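Apc35852 (Geobacillus stearothermophilus, PDB 1U9C) is of unknown function but belongs to the DJ-1/PfpI family, which includes chaperones and cysteine-dependent hydrolases, and may act in a similar way. Local coordinates at residues K6-V11 and F90-L95. Numbering follows the deposited sequence.
Sequences KRVLMV and FDAIFL
The ring of Phe-90, just before strand 92-95, is held like a plate between Arg-7 and Leu-9 at the start of strand 7-11. Leu-9 CB sits over one face, 3.9 Å from the Phe-90 ring centroid, in a CH-pi contact. Over the opposite face the Arg-7 guanidinium makes an off-centre cation-pi contact, its plane turned 31° from the ring; a bend at chi3 (65°) turns the chain across toward the ring, while NE pairs with Asp-44 and NH1 bonds Gly-89 O. Asp-91 works beside it: OD2 takes Arg-7 N through its anti lone pair at 2.9 Å, and OD1 shares a water with Lys-6 NZ, which also bonds Arg-223 O. Beyond this the ladder is regular, Leu-9 N giving a nearly straight bond (173°) to Ala-92 O. Leu-9 and Ile-93 run side by side, Leu-9 CD2 3.9 Å from Ile-93 CD1, and on the other face Met-10 lies alongside Phe-94, its CE beside CD2 of the ring. These are central strands of the alpha/beta sandwich: strand 44-49 flanks 7-12, helix 109-120 covers Phe-90 and Ile-93, and helices 28-40 and 209-221 cover the face bearing Val-8, Met-10, Ala-92 and Phe-94.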
loop_
_atom_site.group_PDB
_atom_site.type_symbol
_atom_site.label_atom_id
_atom_site.label_comp_id
_atom_site.label_asym_id
_atom_site.label_seq_id
_atom_site.Cartn_x
_atom_site.Cartn_y
_atom_site.Cartn_z
ATOM N N LYS A 6 -13.615 7.427 -12.347
ATOM C CA LYS A 6 -12.457 7.652 -11.481
ATOM C C LYS A 6 -11.341 6.684 -11.863
ATOM O O LYS A 6 -11.570 5.565 -12.354
ATOM C CB LYS A 6 -12.904 7.422 -10.045
ATOM C CG LYS A 6 -13.962 8.396 -9.516
ATOM C CD LYS A 6 -13.400 9.805 -9.362
ATOM C CE LYS A 6 -14.438 10.812 -8.815
ATOM N NZ LYS A 6 -13.973 12.183 -8.901
ATOM N N ARG A 7 -10.133 7.117 -11.577
ATOM C CA ARG A 7 -8.915 6.409 -11.937
ATOM C C ARG A 7 -8.112 6.170 -10.685
ATOM O O ARG A 7 -7.875 7.055 -9.874
ATOM C CB ARG A 7 -8.071 7.189 -12.927
ATOM C CG ARG A 7 -8.723 7.576 -14.268
ATOM C CD ARG A 7 -7.762 8.171 -15.270
ATOM N NE ARG A 7 -6.739 7.211 -15.712
ATOM C CZ ARG A 7 -5.426 7.450 -15.896
ATOM N NH1 ARG A 7 -4.843 8.620 -15.645
ATOM N NH2 ARG A 7 -4.662 6.449 -16.324
ATOM N N VAL A 8 -7.665 4.943 -10.520
ATOM C CA VAL A 8 -6.893 4.488 -9.357
ATOM C C VAL A 8 -5.536 3.969 -9.823
ATOM O O VAL A 8 -5.461 3.130 -10.711
ATOM C CB VAL A 8 -7.617 3.407 -8.520
ATOM C CG1 VAL A 8 -6.809 2.989 -7.351
ATOM C CG2 VAL A 8 -8.975 3.905 -8.081
ATOM N N LEU A 9 -4.482 4.456 -9.186
ATOM C CA LEU A 9 -3.120 3.964 -9.414
ATOM C C LEU A 9 -2.786 2.975 -8.296
ATOM O O LEU A 9 -2.843 3.336 -7.124
ATOM C CB LEU A 9 -2.126 5.124 -9.369
ATOM C CG LEU A 9 -0.653 4.745 -9.471
ATOM C CD1 LEU A 9 -0.331 4.129 -10.816
ATOM C CD2 LEU A 9 0.202 5.973 -9.189
ATOM N N MET A 10 -2.439 1.739 -8.640
ATOM C CA MET A 10 -1.977 0.768 -7.637
ATOM C C MET A 10 -0.501 0.521 -7.786
ATOM O O MET A 10 -0.068 0.385 -8.950
ATOM C CB MET A 10 -2.743 -0.542 -7.778
ATOM C CG MET A 10 -4.260 -0.351 -7.576
ATOM S SD MET A 10 -5.207 -1.900 -7.529
ATOM C CE MET A 10 -4.797 -2.490 -5.895
ATOM N N VAL A 11 0.259 0.551 -6.696
ATOM C CA VAL A 11 1.710 0.380 -6.801
ATOM C C VAL A 11 2.129 -0.716 -5.854
ATOM O O VAL A 11 1.849 -0.685 -4.666
ATOM C CB VAL A 11 2.455 1.683 -6.467
ATOM C CG1 VAL A 11 3.946 1.499 -6.738
ATOM C CG2 VAL A 11 1.949 2.866 -7.263
ATOM N N PHE A 90 -4.704 10.652 -11.669
ATOM C CA PHE A 90 -5.379 9.656 -10.840
ATOM C C PHE A 90 -6.067 10.295 -9.662
ATOM O O PHE A 90 -5.512 11.179 -9.042
ATOM C CB PHE A 90 -4.375 8.642 -10.332
ATOM C CG PHE A 90 -3.767 7.845 -11.417
ATOM C CD1 PHE A 90 -4.427 6.779 -11.971
ATOM C CD2 PHE A 90 -2.510 8.199 -11.925
ATOM C CE1 PHE A 90 -3.901 6.099 -13.040
ATOM C CE2 PHE A 90 -1.954 7.498 -12.978
ATOM C CZ PHE A 90 -2.651 6.441 -13.527
ATOM N N ASP A 91 -7.223 9.776 -9.287
ATOM C CA ASP A 91 -8.008 10.235 -8.152
ATOM C C ASP A 91 -7.549 9.646 -6.845
ATOM O O ASP A 91 -7.764 10.200 -5.794
ATOM C CB ASP A 91 -9.450 9.906 -8.414
ATOM C CG ASP A 91 -9.905 10.489 -9.689
ATOM O OD1 ASP A 91 -10.246 11.710 -9.698
ATOM O OD2 ASP A 91 -10.000 9.861 -10.767
ATOM N N ALA A 92 -6.897 8.478 -6.900
ATOM C CA ALA A 92 -6.440 7.757 -5.709
ATOM C C ALA A 92 -5.176 6.951 -6.031
ATOM O O ALA A 92 -5.053 6.456 -7.182
ATOM C CB ALA A 92 -7.496 6.818 -5.112
ATOM N N ILE A 93 -4.337 6.746 -5.027
ATOM C CA ILE A 93 -3.215 5.768 -5.130
ATOM C C ILE A 93 -3.454 4.800 -3.997
ATOM O O ILE A 93 -3.854 5.147 -2.874
ATOM C CB ILE A 93 -1.846 6.502 -5.032
ATOM C CG1 ILE A 93 -0.720 5.489 -5.241
ATOM C CG2 ILE A 93 -1.648 7.242 -3.736
ATOM C CD1 ILE A 93 0.658 6.202 -5.330
ATOM N N PHE A 94 -3.159 3.513 -4.307
ATOM C CA PHE A 94 -3.314 2.411 -3.371
ATOM C C PHE A 94 -2.032 1.585 -3.309
ATOM O O PHE A 94 -1.589 1.112 -4.341
ATOM C CB PHE A 94 -4.499 1.547 -3.838
ATOM C CG PHE A 94 -5.002 0.595 -2.787
ATOM C CD1 PHE A 94 -6.118 0.894 -2.026
ATOM C CD2 PHE A 94 -4.319 -0.592 -2.486
ATOM C CE1 PHE A 94 -6.550 0.035 -1.039
ATOM C CE2 PHE A 94 -4.770 -1.427 -1.488
ATOM C CZ PHE A 94 -5.893 -1.083 -0.780
ATOM N N LEU A 95 -1.507 1.414 -2.110
ATOM C CA LEU A 95 -0.260 0.663 -1.859
ATOM C C LEU A 95 -0.508 -0.596 -1.092
ATOM O O LEU A 95 -0.627 -0.572 0.129
ATOM C CB LEU A 95 0.723 1.553 -1.056
ATOM C CG LEU A 95 1.095 2.888 -1.679
ATOM C CD1 LEU A 95 2.104 3.619 -0.786
ATOM C CD2 LEU A 95 1.515 2.823 -3.022
HETATM O O HOH W 1 -11.574 12.612 -7.485
#